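Local structure of Lmo2125 protein (5TU0) at residues A158-F163 with A235-P240; D162-Y167 with Q340-I345; G168-Y173 with E356-D361. The protein binds maltose and, as a lipid-anchored solute-binding protein of the cell membrane, probably hands the sugar to a transport system for uptake. The protein carries 2 engineered substitutions. All coordinates share one frame; numbering follows the deposited sequence. Where two conformers were deposited one is given.

How the interactions relate
Three contacts show how one helix, 163-172, can serve a sugar site at one end and the protein interior at the other. Interaction 1 sets the loop leading into the helix against strand 235-238, and shares Asp162 and Phe163 with interaction 2, whose Tyr164 holds a glucose unit of maltose against its ring. Interaction 3 uses the last turns of the helix; its centre is about 10 Å from that of interaction 2 and about 12 Å from that of interaction 1. Lys359, an engineered residue, joins the three: its CE packs 3.6 Å from Trp160 O, its CG 3.5 Å from Ser166 OG. The sugar rests on Tyr164 of interaction 2, whereas the side chain of Leu237 in interaction 1 is about 11 Å from a bound glucose unit.

Interaction 1. Residues A158-F163 with A235-P240; sequences AKWTDF and AILGGP
Ala158 meets Leu237 just where the chain leaves strand 156-157: the methyl CB of the alanine lies 3.9 Å from Leu237 CB, and 4.0 Å from Leu237 CD2. With CG anti to the backbone N (chi1 -173°), Leu237 places CD2 within reach of both the alanine methyl and the indole that follows. Lys159 bends the chain in an inverse gamma turn, and its amide N joins the second segment through a water, which accepts from Lys159 N at 2.9 Å and donates to Leu237 O. Here the parallel pairing of strands 156-157 and 235-238, part of the mixed sheet of this solute-binding fold, gives way to a bridge through solvent as the first chain turns off. The lysine side chain runs away from the strand, and its NZ forms a salt bridge with Asp162 OD2 (2.9 Å), using the anti lone pair of that oxygen. Trp160 comes next, its side chain crossing that of Leu237 at about a right angle, with NE1 4.0 Å from Leu237 CD2. The methyl of Ala158 sits above one face of the indole, toward the rim. Buried though it is, NE1 has a polar partner, the hydroxyl of Tyr267, while Trp205 meets the ring edge-to-face. A type I turn from Lys159 to Asp162, closed by Asp162 N to Lys159 O, then delivers the chain to the start of helix 163-172.

Interaction 2. Residues D162-Y167 with Q340-I345; sequences DFYFSY and QPMPNI. With GLC (alpha-D-glucopyranose), chain B.
Tyr164 and Met342 cross at about a right angle, and the methyl CE of the methionine reaches the edge of the phenol ring, near its plane, 4.0 Å from Tyr164 CE1. Met342 is extended through chi1 and chi2 and bends at chi3 (-59°), which turns CE to the tyrosine. One face of the same ring is taken by glucose: the sugar lies along it, with C4 3.9 Å from Tyr164 CD1 and O5 above the rim near CE2. Tyr164 thus offers a face to the ligand and an edge to the protein; stacking a sugar on an aromatic face is usual in carbohydrate sites. The backbone that carries the ring is capped at the first turn of helix 163-172, where Asp162, as N-cap, accepts from Tyr164 N through OD1 (2.9 Å), met on the anti side and 24° out of the carboxylate plane. One turn on, Tyr167 and Gln340 approach from opposite directions, ring and amide planes 73° apart. The end of Gln340 packs obliquely against the ring near CE2. A water donates to Pro341 O at 2.8 Å and makes only a weak link to Tyr167 OH. The Tyr164-Met342 contact is apolar, and the methionine methyl at the edge and the capped first turn probably help to hold the ring for the sugar, with Leu116 also touching it.

Interaction 3. Residues G168-Y173 with E356-D361; sequences GLLAGY and ENLKFD. Engineered in segment 356-361: Lys359 (natural residue Met).
Leu170 slides its branched end past that of Leu358, the two side chains running in opposite directions so that CD2 of one lies 4.1 Å from CD2 of the other. The CG of Leu170 is anti to the carbonyl carbon (chi1 -81°), whereas in Leu358 it is anti to the backbone N (chi1 178°); each choice carries the isobutyl group into the gap between the helices. The other methyl of Leu170, CD1, comes 4.2 Å from CD of Lys359. This lysine is an engineered residue, methionine in the natural sequence. Its chain does not extend but folds, with chi1, chi2 and chi3 all close to -60°, which brings the methylenes round to the leucine; the apolar part of the lysine does the touching. No hydrogen bond or salt bridge joins the two segments. Backbones stay well apart, the nearest CA atoms, those of Leu170 and Lys359, being 10.3 Å from each other, and side chains alone span the separation. A third helix, 193-208, joins in: Ile199 touches Leu358, and Ala202 touches both Leu169 and Lys359. Helix 369-387 adds Ala376 against Leu358. The result is a buried apolar junction of several helices, through which helix 163-172, whose first turn carries a sugar-binding tyrosine, is joined to the C-terminal helices of this solute-binding protein fold.

Interaction 1. Residues A158-F163 with A235-P240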
ATOM      1  N   ALA A 158      15.743  -6.298   0.172  1.00 23.47           N
ATOM      2  CA  ALA A 158      14.259  -6.237   0.150  1.00 23.08           C
ATOM      3  C   ALA A 158      13.723  -7.222   1.188  1.00 22.84           C
ATOM      4  O   ALA A 158      14.222  -8.343   1.300  1.00 22.86           O
ATOM      5  CB  ALA A 158      13.718  -6.555  -1.226  1.00 22.28           C
ATOM      6  N   LYS A 159      12.706  -6.803   1.943  1.00 23.12           N
ATOM      7  CA  LYS A 159      12.134  -7.641   2.999  1.00 23.29           C
ATOM      8  C   LYS A 159      11.232  -8.729   2.402  1.00 22.64           C
ATOM      9  O   LYS A 159      10.007  -8.789   2.671  1.00 21.28           O
ATOM     10  CB  LYS A 159      11.359  -6.760   3.982  1.00 24.26           C
ATOM     11  CG  LYS A 159      11.017  -7.433   5.299  1.00 25.52           C
ATOM     12  CD  LYS A 159       9.951  -6.660   6.067  1.00 26.97           C
ATOM     13  CE  LYS A 159       9.552  -7.391   7.337  1.00 28.72           C
ATOM     14  NZ  LYS A 159       8.336  -6.796   7.958  1.00 30.17           N
ATOM     15  N   TRP A 160      11.831  -9.620   1.625  1.00 22.12           N
ATOM     16  CA  TRP A 160      11.046 -10.625   0.943  1.00 22.72           C
ATOM     17  C   TRP A 160      10.414 -11.738   1.798  1.00 22.93           C
ATOM     18  O   TRP A 160       9.604 -12.501   1.275  1.00 22.64           O
ATOM     19  CB  TRP A 160      11.767 -11.183  -0.293  1.00 22.64           C
ATOM     20  CG  TRP A 160      11.817 -10.216  -1.471  1.00 22.94           C
ATOM     21  CD1 TRP A 160      10.945  -9.189  -1.753  1.00 23.27           C
ATOM     22  CD2 TRP A 160      12.692 -10.304  -2.600  1.00 23.31           C
ATOM     23  NE1 TRP A 160      11.273  -8.596  -2.944  1.00 22.67           N
ATOM     24  CE2 TRP A 160      12.340  -9.265  -3.488  1.00 23.64           C
ATOM     25  CE3 TRP A 160      13.760 -11.141  -2.928  1.00 23.91           C
ATOM     26  CZ2 TRP A 160      13.027  -9.041  -4.685  1.00 23.72           C
ATOM     27  CZ3 TRP A 160      14.444 -10.914  -4.104  1.00 23.88           C
ATOM     28  CH2 TRP A 160      14.073  -9.875  -4.972  1.00 23.86           C
ATOM     29  N   THR A 161      10.727 -11.802   3.094  1.00 22.99           N
ATOM     30  CA  THR A 161      10.039 -12.749   3.982  1.00 23.27           C
ATOM     31  C   THR A 161       8.614 -12.253   4.247  1.00 23.22           C
ATOM     32  O   THR A 161       7.756 -13.021   4.669  1.00 23.10           O
ATOM     33  CB  THR A 161      10.738 -12.939   5.337  1.00 24.49           C
ATOM     34  OG1 THR A 161      10.999 -11.662   5.936  1.00 24.92           O
ATOM     35  CG2 THR A 161      12.047 -13.682   5.154  1.00 24.87           C
ATOM     36  N   ASP A 162       8.393 -10.955   4.030  1.00 23.43           N
ATOM     37  CA  ASP A 162       7.099 -10.318   4.237  1.00 24.01           C
ATOM     38  C   ASP A 162       6.344 -10.353   2.896  1.00 22.81           C
ATOM     39  O   ASP A 162       6.760  -9.724   1.912  1.00 21.41           O
ATOM     40  CB  ASP A 162       7.325  -8.881   4.735  1.00 25.19           C
ATOM     41  CG  ASP A 162       6.044  -8.179   5.177  1.00 27.17           C
ATOM     42  OD1 ASP A 162       4.973  -8.415   4.591  1.00 26.23           O
ATOM     43  OD2 ASP A 162       6.135  -7.332   6.093  1.00 29.70           O
ATOM     44  N   PHE A 163       5.239 -11.093   2.855  1.00 22.31           N
ATOM     45  CA  PHE A 163       4.453 -11.208   1.633  1.00 22.10           C
ATOM     46  C   PHE A 163       3.995  -9.867   1.084  1.00 21.42           C
ATOM     47  O   PHE A 163       3.845  -9.720  -0.116  1.00 20.78           O
ATOM     48  CB  PHE A 163       3.258 -12.122   1.859  1.00 22.86           C
ATOM     49  CG  PHE A 163       2.427 -12.335   0.646  1.00 23.05           C
ATOM     50  CD1 PHE A 163       2.946 -13.002  -0.451  1.00 23.81           C
ATOM     51  CD2 PHE A 163       1.089 -11.935   0.621  1.00 24.23           C
ATOM     52  CE1 PHE A 163       2.170 -13.223  -1.573  1.00 24.04           C
ATOM     53  CE2 PHE A 163       0.315 -12.158  -0.503  1.00 23.80           C
ATOM     54  CZ  PHE A 163       0.857 -12.804  -1.591  1.00 23.73           C
ATOM     55  N   ALA A 235      20.662   0.393  -2.234  1.00 29.05           N
ATOM     56  CA  ALA A 235      19.285   0.464  -2.707  1.00 28.19           C
ATOM     57  C   ALA A 235      18.409  -0.544  -1.982  1.00 28.31           C
ATOM     58  O   ALA A 235      18.830  -1.684  -1.710  1.00 26.15           O
ATOM     59  CB  ALA A 235      19.241   0.209  -4.212  1.00 28.25           C
ATOM     60  N   ILE A 236      17.183  -0.128  -1.662  1.00 27.35           N
ATOM     61  CA  ILE A 236      16.267  -1.009  -0.980  1.00 26.78           C
ATOM     62  C   ILE A 236      14.847  -0.774  -1.442  1.00 26.27           C
ATOM     63  O   ILE A 236      14.509   0.316  -1.942  1.00 26.94           O
ATOM     64  CB  ILE A 236      16.258  -0.792   0.572  1.00 26.74           C
ATOM     65  CG1 ILE A 236      15.757   0.615   0.951  1.00 27.29           C
ATOM     66  CG2 ILE A 236      17.638  -0.986   1.161  1.00 27.74           C
ATOM     67  CD1 ILE A 236      15.579   0.816   2.446  1.00 27.97           C
ATOM     68  N   LEU A 237      14.019  -1.792  -1.273  0.50 25.57           N
ATOM     69  CA  LEU A 237      12.594  -1.699  -1.565  0.50 24.96           C
ATOM     70  C   LEU A 237      11.967  -1.083  -0.318  0.50 25.50           C
ATOM     71  O   LEU A 237      12.335  -1.465   0.783  0.50 26.24           O
ATOM     72  CB  LEU A 237      12.053  -3.101  -1.820  0.50 24.07           C
ATOM     73  CG  LEU A 237      10.624  -3.284  -2.297  0.50 23.37           C
ATOM     74  CD1 LEU A 237      10.381  -2.525  -3.588  0.50 23.13           C
ATOM     75  CD2 LEU A 237      10.364  -4.769  -2.478  0.50 22.79           C
ATOM     76  N   GLY A 238      11.045  -0.127  -0.470  1.00 26.49           N
ATOM     77  CA  GLY A 238      10.409   0.485   0.687  1.00 26.67           C
ATOM     78  C   GLY A 238       9.144   1.228   0.348  1.00 27.29           C
ATOM     79  O   GLY A 238       8.847   1.442  -0.821  1.00 27.01           O
ATOM     80  N   GLY A 239       8.386   1.614   1.370  1.00 27.32           N
ATOM     81  CA  GLY A 239       7.149   2.359   1.143  1.00 28.47           C
ATOM     82  C   GLY A 239       7.373   3.844   1.331  1.00 29.13           C
ATOM     83  O   GLY A 239       8.355   4.233   1.934  1.00 30.30           O
ATOM     84  N   PRO A 240       6.462   4.690   0.817  1.00 30.60           N
ATOM     85  CA  PRO A 240       6.590   6.152   0.981  1.00 31.45           C
ATOM     86  C   PRO A 240       6.692   6.594   2.444  1.00 32.69           C
ATOM     87  O   PRO A 240       7.327   7.612   2.756  1.00 34.14           O
ATOM     88  CB  PRO A 240       5.289   6.680   0.360  1.00 32.00           C
ATOM     89  CG  PRO A 240       4.935   5.669  -0.652  1.00 31.21           C
ATOM     90  CD  PRO A 240       5.322   4.349  -0.054  1.00 30.58           C
TER
HETATM   91  O   HOH W   1      12.409  -3.962   2.119  1.00 32.57           O

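Interaction 2. Residues D162-Y167 with Q340-I345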
ATOM      1  N   ASP A 162       8.393 -10.955   4.030  1.00 23.43           N
ATOM      2  CA  ASP A 162       7.099 -10.318   4.237  1.00 24.01           C
ATOM      3  C   ASP A 162       6.344 -10.353   2.896  1.00 22.81           C
ATOM      4  O   ASP A 162       6.760  -9.724   1.912  1.00 21.41           O
ATOM      5  CB  ASP A 162       7.325  -8.881   4.735  1.00 25.19           C
ATOM      6  CG  ASP A 162       6.044  -8.179   5.177  1.00 27.17           C
ATOM      7  OD1 ASP A 162       4.973  -8.415   4.591  1.00 26.23           O
ATOM      8  OD2 ASP A 162       6.135  -7.332   6.093  1.00 29.70           O
ATOM      9  N   PHE A 163       5.239 -11.093   2.855  1.00 22.31           N
ATOM     10  CA  PHE A 163       4.453 -11.208   1.633  1.00 22.10           C
ATOM     11  C   PHE A 163       3.995  -9.867   1.084  1.00 21.42           C
ATOM     12  O   PHE A 163       3.845  -9.720  -0.116  1.00 20.78           O
ATOM     13  CB  PHE A 163       3.258 -12.122   1.859  1.00 22.86           C
ATOM     14  CG  PHE A 163       2.427 -12.335   0.646  1.00 23.05           C
ATOM     15  CD1 PHE A 163       2.946 -13.002  -0.451  1.00 23.81           C
ATOM     16  CD2 PHE A 163       1.089 -11.935   0.621  1.00 24.23           C
ATOM     17  CE1 PHE A 163       2.170 -13.223  -1.573  1.00 24.04           C
ATOM     18  CE2 PHE A 163       0.315 -12.158  -0.503  1.00 23.80           C
ATOM     19  CZ  PHE A 163       0.857 -12.804  -1.591  1.00 23.73           C
ATOM     20  N   TYR A 164       3.780  -8.880   1.946  1.00 21.83           N
ATOM     21  CA  TYR A 164       3.413  -7.556   1.437  1.00 23.25           C
ATOM     22  C   TYR A 164       4.479  -7.008   0.468  1.00 23.03           C
ATOM     23  O   TYR A 164       4.158  -6.346  -0.525  1.00 23.24           O
ATOM     24  CB  TYR A 164       3.147  -6.573   2.582  1.00 25.61           C
ATOM     25  CG  TYR A 164       2.711  -5.228   2.080  1.00 28.06           C
ATOM     26  CD1 TYR A 164       1.387  -4.989   1.733  1.00 29.69           C
ATOM     27  CD2 TYR A 164       3.632  -4.210   1.906  1.00 30.55           C
ATOM     28  CE1 TYR A 164       0.996  -3.749   1.246  1.00 32.09           C
ATOM     29  CE2 TYR A 164       3.255  -2.982   1.423  1.00 31.60           C
ATOM     30  CZ  TYR A 164       1.940  -2.758   1.098  1.00 32.90           C
ATOM     31  OH  TYR A 164       1.593  -1.525   0.614  1.00 38.11           O
ATOM     32  N   PHE A 165       5.744  -7.269   0.779  1.00 22.23           N
ATOM     33  CA  PHE A 165       6.864  -6.864  -0.057  1.00 23.22           C
ATOM     34  C   PHE A 165       7.123  -7.785  -1.244  1.00 22.52           C
ATOM     35  O   PHE A 165       7.313  -7.315  -2.372  1.00 22.93           O
ATOM     36  CB  PHE A 165       8.137  -6.747   0.804  1.00 24.32           C
ATOM     37  CG  PHE A 165       8.140  -5.545   1.690  1.00 26.03           C
ATOM     38  CD1 PHE A 165       7.421  -5.535   2.868  1.00 28.07           C
ATOM     39  CD2 PHE A 165       8.872  -4.418   1.347  1.00 28.93           C
ATOM     40  CE1 PHE A 165       7.406  -4.416   3.690  1.00 29.61           C
ATOM     41  CE2 PHE A 165       8.867  -3.292   2.163  1.00 29.05           C
ATOM     42  CZ  PHE A 165       8.138  -3.289   3.333  1.00 30.03           C
ATOM     43  N   SER A 166       7.110  -9.096  -1.004  1.00 21.59           N
ATOM     44  CA  SER A 166       7.399 -10.038  -2.069  1.00 21.35           C
ATOM     45  C   SER A 166       6.281 -10.283  -3.067  1.00 20.98           C
ATOM     46  O   SER A 166       6.556 -10.802  -4.155  1.00 21.34           O
ATOM     47  CB  SER A 166       7.852 -11.384  -1.494  1.00 22.37           C
ATOM     48  OG  SER A 166       6.799 -11.989  -0.774  1.00 24.45           O
ATOM     49  N   TYR A 167       5.041  -9.925  -2.728  0.50 20.36           N
ATOM     50  CA  TYR A 167       3.928 -10.178  -3.647  0.50 20.50           C
ATOM     51  C   TYR A 167       4.172  -9.662  -5.056  0.50 20.90           C
ATOM     52  O   TYR A 167       3.944 -10.383  -6.026  0.50 20.98           O
ATOM     53  CB  TYR A 167       2.598  -9.627  -3.135  0.50 20.85           C
ATOM     54  CG  TYR A 167       1.524  -9.805  -4.177  0.50 21.03           C
ATOM     55  CD1 TYR A 167       1.088 -11.080  -4.531  0.50 21.40           C
ATOM     56  CD2 TYR A 167       0.987  -8.722  -4.853  0.50 21.36           C
ATOM     57  CE1 TYR A 167       0.133 -11.264  -5.498  0.50 21.72           C
ATOM     58  CE2 TYR A 167       0.019  -8.903  -5.829  0.50 21.77           C
ATOM     59  CZ  TYR A 167      -0.402 -10.174  -6.138  0.50 21.66           C
ATOM     60  OH  TYR A 167      -1.345 -10.382  -7.100  0.50 22.34           O
ATOM     61  N   GLN A 340      -1.466  -3.513  -8.466  0.50 28.27           N
ATOM     62  CA  GLN A 340      -2.848  -3.991  -8.472  0.50 28.30           C
ATOM     63  C   GLN A 340      -3.456  -3.916  -7.088  0.50 26.48           C
ATOM     64  O   GLN A 340      -2.762  -4.103  -6.099  0.50 25.00           O
ATOM     65  CB  GLN A 340      -2.989  -5.419  -8.988  0.50 30.04           C
ATOM     66  CG  GLN A 340      -2.123  -6.461  -8.318  0.50 30.15           C
ATOM     67  CD  GLN A 340      -0.786  -6.601  -8.994  0.50 31.08           C
ATOM     68  OE1 GLN A 340      -0.045  -5.643  -9.115  0.50 33.36           O
ATOM     69  NE2 GLN A 340      -0.480  -7.808  -9.452  0.50 30.74           N
ATOM     70  N   PRO A 341      -4.770  -3.643  -7.009  1.00 26.54           N
ATOM     71  CA  PRO A 341      -5.387  -3.601  -5.691  1.00 25.65           C
ATOM     72  C   PRO A 341      -5.282  -4.935  -4.956  1.00 24.26           C
ATOM     73  O   PRO A 341      -5.392  -5.996  -5.580  1.00 23.83           O
ATOM     74  CB  PRO A 341      -6.875  -3.316  -5.998  1.00 26.48           C
ATOM     75  CG  PRO A 341      -6.896  -2.722  -7.339  1.00 26.97           C
ATOM     76  CD  PRO A 341      -5.716  -3.251  -8.079  1.00 27.60           C
ATOM     77  N   MET A 342      -5.047  -4.868  -3.660  1.00 24.21           N
ATOM     78  CA  MET A 342      -5.049  -6.032  -2.820  1.00 25.15           C
ATOM     79  C   MET A 342      -6.517  -6.462  -2.760  1.00 24.72           C
ATOM     80  O   MET A 342      -7.387  -5.602  -2.660  1.00 23.81           O
ATOM     81  CB  MET A 342      -4.584  -5.659  -1.416  1.00 27.36           C
ATOM     82  CG  MET A 342      -4.574  -6.807  -0.416  1.00 29.52           C
ATOM     83  SD  MET A 342      -4.211  -6.307   1.280  1.00 32.62           S
ATOM     84  CE  MET A 342      -2.592  -5.559   1.082  1.00 32.25           C
ATOM     85  N   PRO A 343      -6.803  -7.780  -2.818  1.00 22.99           N
ATOM     86  CA  PRO A 343      -8.215  -8.191  -2.677  1.00 23.14           C
ATOM     87  C   PRO A 343      -8.813  -7.644  -1.389  1.00 23.32           C
ATOM     88  O   PRO A 343      -8.129  -7.640  -0.349  1.00 22.93           O
ATOM     89  CB  PRO A 343      -8.127  -9.726  -2.624  1.00 23.41           C
ATOM     90  CG  PRO A 343      -6.866 -10.058  -3.360  1.00 22.96           C
ATOM     91  CD  PRO A 343      -5.918  -8.942  -3.042  1.00 23.15           C
ATOM     92  N   ASN A 344     -10.057  -7.156  -1.458  1.00 23.44           N
ATOM     93  CA  ASN A 344     -10.737  -6.591  -0.285  1.00 23.74           C
ATOM     94  C   ASN A 344     -11.854  -7.496   0.242  1.00 24.85           C
ATOM     95  O   ASN A 344     -12.597  -7.116   1.144  1.00 25.01           O
ATOM     96  CB  ASN A 344     -11.238  -5.171  -0.590  1.00 23.95           C
ATOM     97  CG  ASN A 344     -12.300  -5.133  -1.672  1.00 24.07           C
ATOM     98  OD1 ASN A 344     -12.763  -6.169  -2.170  1.00 24.36           O
ATOM     99  ND2 ASN A 344     -12.673  -3.936  -2.063  1.00 24.00           N
ATOM    100  N   ILE A 345     -11.951  -8.706  -0.312  1.00 24.46           N
ATOM    101  CA  ILE A 345     -12.920  -9.681   0.144  1.00 25.91           C
ATOM    102  C   ILE A 345     -12.430 -10.295   1.465  1.00 26.06           C
ATOM    103  O   ILE A 345     -11.209 -10.331   1.729  1.00 25.40           O
ATOM    104  CB  ILE A 345     -13.213 -10.761  -0.929  1.00 26.32           C
ATOM    105  CG1 ILE A 345     -11.972 -11.588  -1.274  1.00 25.67           C
ATOM    106  CG2 ILE A 345     -13.793 -10.101  -2.182  1.00 26.85           C
ATOM    107  CD1 ILE A 345     -12.275 -12.772  -2.174  1.00 26.09           C
TER
HETATM  108  C1  GLC B   2       1.579  -0.759   4.943  1.00 88.80           C
HETATM  109  C2  GLC B   2       0.223  -0.977   4.266  1.00 87.08           C
HETATM  110  C3  GLC B   2      -0.574  -2.081   4.952  1.00 87.46           C
HETATM  111  C4  GLC B   2       0.274  -3.347   5.047  1.00 87.07           C
HETATM  112  C5  GLC B   2       1.581  -3.040   5.777  1.00 87.43           C
HETATM  113  C6  GLC B   2       2.456  -4.288   5.892  1.00 85.53           C
HETATM  114  O2  GLC B   2      -0.533   0.239   4.278  1.00 86.79           O
HETATM  115  O3  GLC B   2      -1.777  -2.335   4.217  1.00 85.71           O
HETATM  116  O4  GLC B   2      -0.446  -4.388   5.719  1.00 86.97           O
HETATM  117  O5  GLC B   2       2.286  -2.004   5.079  1.00 87.29           O
HETATM  118  O6  GLC B   2       3.798  -3.933   6.252  1.00 85.30           O
HETATM  119  O   HOH W   2      -3.968  -8.426  -5.969  1.00 35.50           O

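Interaction 3. Residues G168-Y173 with E356-D361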
ATOM      1  N   GLY A 168       4.650  -8.424  -5.172  1.00 20.81           N
ATOM      2  CA  GLY A 168       4.920  -7.843  -6.471  1.00 21.08           C
ATOM      3  C   GLY A 168       5.939  -8.575  -7.330  1.00 21.45           C
ATOM      4  O   GLY A 168       5.921  -8.446  -8.546  1.00 21.09           O
ATOM      5  N   LEU A 169       6.797  -9.365  -6.696  1.00 21.77           N
ATOM      6  CA  LEU A 169       7.764 -10.167  -7.416  1.00 22.34           C
ATOM      7  C   LEU A 169       7.029 -11.356  -8.036  1.00 22.35           C
ATOM      8  O   LEU A 169       7.173 -11.658  -9.213  1.00 21.68           O
ATOM      9  CB  LEU A 169       8.853 -10.666  -6.449  1.00 22.39           C
ATOM     10  CG  LEU A 169       9.858 -11.684  -6.961  1.00 23.22           C
ATOM     11  CD1 LEU A 169      10.648 -11.130  -8.136  1.00 23.96           C
ATOM     12  CD2 LEU A 169      10.782 -12.128  -5.834  1.00 23.28           C
ATOM     13  N   LEU A 170       6.249 -12.050  -7.212  1.00 22.07           N
ATOM     14  CA  LEU A 170       5.480 -13.204  -7.699  1.00 22.27           C
ATOM     15  C   LEU A 170       4.484 -12.744  -8.790  1.00 22.19           C
ATOM     16  O   LEU A 170       4.316 -13.397  -9.820  1.00 20.95           O
ATOM     17  CB  LEU A 170       4.739 -13.892  -6.543  1.00 22.61           C
ATOM     18  CG  LEU A 170       5.531 -14.854  -5.659  1.00 22.93           C
ATOM     19  CD1 LEU A 170       6.770 -14.235  -5.051  1.00 22.72           C
ATOM     20  CD2 LEU A 170       4.591 -15.429  -4.612  1.00 23.39           C
ATOM     21  N   ALA A 171       3.859 -11.593  -8.561  1.00 22.07           N
ATOM     22  CA  ALA A 171       2.895 -11.083  -9.501  1.00 22.38           C
ATOM     23  C   ALA A 171       3.571 -10.635 -10.812  1.00 22.53           C
ATOM     24  O   ALA A 171       3.004 -10.786 -11.895  1.00 22.01           O
ATOM     25  CB  ALA A 171       2.099  -9.938  -8.877  1.00 23.26           C
ATOM     26  N   GLY A 172       4.799 -10.127 -10.716  1.00 22.53           N
ATOM     27  CA  GLY A 172       5.532  -9.696 -11.917  1.00 23.00           C
ATOM     28  C   GLY A 172       5.801 -10.876 -12.840  1.00 23.94           C
ATOM     29  O   GLY A 172       5.961 -10.706 -14.059  1.00 24.46           O
ATOM     30  N   TYR A 173       5.875 -12.068 -12.248  1.00 24.31           N
ATOM     31  CA  TYR A 173       6.057 -13.315 -13.004  1.00 25.99           C
ATOM     32  C   TYR A 173       4.732 -14.011 -13.410  1.00 26.68           C
ATOM     33  O   TYR A 173       4.759 -15.048 -14.060  1.00 29.14           O
ATOM     34  CB  TYR A 173       6.946 -14.268 -12.217  1.00 26.71           C
ATOM     35  CG  TYR A 173       8.431 -13.988 -12.387  1.00 27.67           C
ATOM     36  CD1 TYR A 173       9.150 -14.602 -13.422  1.00 28.73           C
ATOM     37  CD2 TYR A 173       9.113 -13.130 -11.529  1.00 27.85           C
ATOM     38  CE1 TYR A 173      10.503 -14.373 -13.585  1.00 29.52           C
ATOM     39  CE2 TYR A 173      10.473 -12.895 -11.682  1.00 28.47           C
ATOM     40  CZ  TYR A 173      11.160 -13.514 -12.721  1.00 29.60           C
ATOM     41  OH  TYR A 173      12.510 -13.288 -12.884  1.00 30.97           O
ATOM     42  N   GLU A 356       3.247 -16.494   4.704  1.00 28.69           N
ATOM     43  CA  GLU A 356       4.499 -16.462   5.510  1.00 31.21           C
ATOM     44  C   GLU A 356       5.317 -17.725   5.237  1.00 29.62           C
ATOM     45  O   GLU A 356       6.512 -17.650   4.893  1.00 29.46           O
ATOM     46  CB  GLU A 356       4.249 -16.418   7.036  1.00 34.34           C
ATOM     47  CG  GLU A 356       3.606 -15.178   7.625  1.00 37.46           C
ATOM     48  CD  GLU A 356       3.404 -15.284   9.154  1.00 40.26           C
ATOM     49  OE1 GLU A 356       4.201 -15.968   9.850  1.00 41.65           O
ATOM     50  OE2 GLU A 356       2.441 -14.682   9.669  1.00 43.53           O
ATOM     51  N   ASN A 357       4.678 -18.886   5.396  1.00 28.31           N
ATOM     52  CA  ASN A 357       5.339 -20.163   5.152  1.00 28.01           C
ATOM     53  C   ASN A 357       5.803 -20.309   3.717  1.00 27.29           C
ATOM     54  O   ASN A 357       6.877 -20.851   3.453  1.00 25.80           O
ATOM     55  CB  ASN A 357       4.405 -21.339   5.434  1.00 29.94           C
ATOM     56  CG  ASN A 357       3.920 -21.373   6.859  1.00 30.79           C
ATOM     57  OD1 ASN A 357       3.885 -20.359   7.540  1.00 32.15           O
ATOM     58  ND2 ASN A 357       3.544 -22.548   7.313  1.00 33.25           N
ATOM     59  N   LEU A 358       4.957 -19.860   2.798  1.00 26.17           N
ATOM     60  CA  LEU A 358       5.240 -19.938   1.381  1.00 26.94           C
ATOM     61  C   LEU A 358       6.615 -19.345   1.059  1.00 26.36           C
ATOM     62  O   LEU A 358       7.431 -19.989   0.391  1.00 28.19           O
ATOM     63  CB  LEU A 358       4.135 -19.234   0.588  1.00 27.45           C
ATOM     64  CG  LEU A 358       4.254 -19.148  -0.937  1.00 28.73           C
ATOM     65  CD1 LEU A 358       2.871 -19.097  -1.575  1.00 29.39           C
ATOM     66  CD2 LEU A 358       5.111 -17.963  -1.387  1.00 29.14           C
ATOM     67  N   LYS A 359       6.867 -18.136   1.539  1.00 25.39           N
ATOM     68  CA  LYS A 359       8.152 -17.489   1.295  1.00 25.14           C
ATOM     69  C   LYS A 359       9.249 -18.040   2.228  1.00 25.37           C
ATOM     70  O   LYS A 359      10.346 -18.335   1.768  1.00 26.88           O
ATOM     71  CB  LYS A 359       8.058 -15.968   1.457  1.00 24.54           C
ATOM     72  CG  LYS A 359       7.190 -15.210   0.419  1.00 25.20           C
ATOM     73  CD  LYS A 359       7.612 -15.361  -1.063  1.00 23.68           C
ATOM     74  CE  LYS A 359       9.058 -14.927  -1.358  1.00 26.14           C
ATOM     75  NZ  LYS A 359      10.121 -15.912  -0.934  1.00 27.21           N
ATOM     76  N   PHE A 360       8.953 -18.222   3.514  1.00 22.42           N
ATOM     77  CA  PHE A 360       9.981 -18.640   4.449  1.00 23.37           C
ATOM     78  C   PHE A 360      10.556 -20.028   4.210  1.00 24.40           C
ATOM     79  O   PHE A 360      11.792 -20.208   4.275  1.00 24.34           O
ATOM     80  CB  PHE A 360       9.545 -18.553   5.908  1.00 23.78           C
ATOM     81  CG  PHE A 360      10.653 -18.948   6.862  1.00 23.83           C
ATOM     82  CD1 PHE A 360      11.637 -18.029   7.211  1.00 24.81           C
ATOM     83  CD2 PHE A 360      10.744 -20.241   7.358  1.00 24.09           C
ATOM     84  CE1 PHE A 360      12.697 -18.391   8.049  1.00 25.38           C
ATOM     85  CE2 PHE A 360      11.804 -20.613   8.182  1.00 25.32           C
ATOM     86  CZ  PHE A 360      12.767 -19.678   8.541  1.00 25.78           C
ATOM     87  N   ASP A 361       9.686 -21.007   3.975  1.00 23.84           N
ATOM     88  CA  ASP A 361      10.154 -22.390   3.800  1.00 25.29           C
ATOM     89  C   ASP A 361      11.165 -22.502   2.640  1.00 25.13           C
ATOM     90  O   ASP A 361      12.122 -23.260   2.732  1.00 25.68           O
ATOM     91  CB  ASP A 361       8.991 -23.362   3.643  1.00 25.74           C
ATOM     92  CG  ASP A 361       8.115 -23.474   4.920  1.00 25.99           C
ATOM     93  OD1 ASP A 361       8.486 -22.947   5.994  1.00 24.73           O
ATOM     94  OD2 ASP A 361       7.042 -24.109   4.834  1.00 27.31           O
TER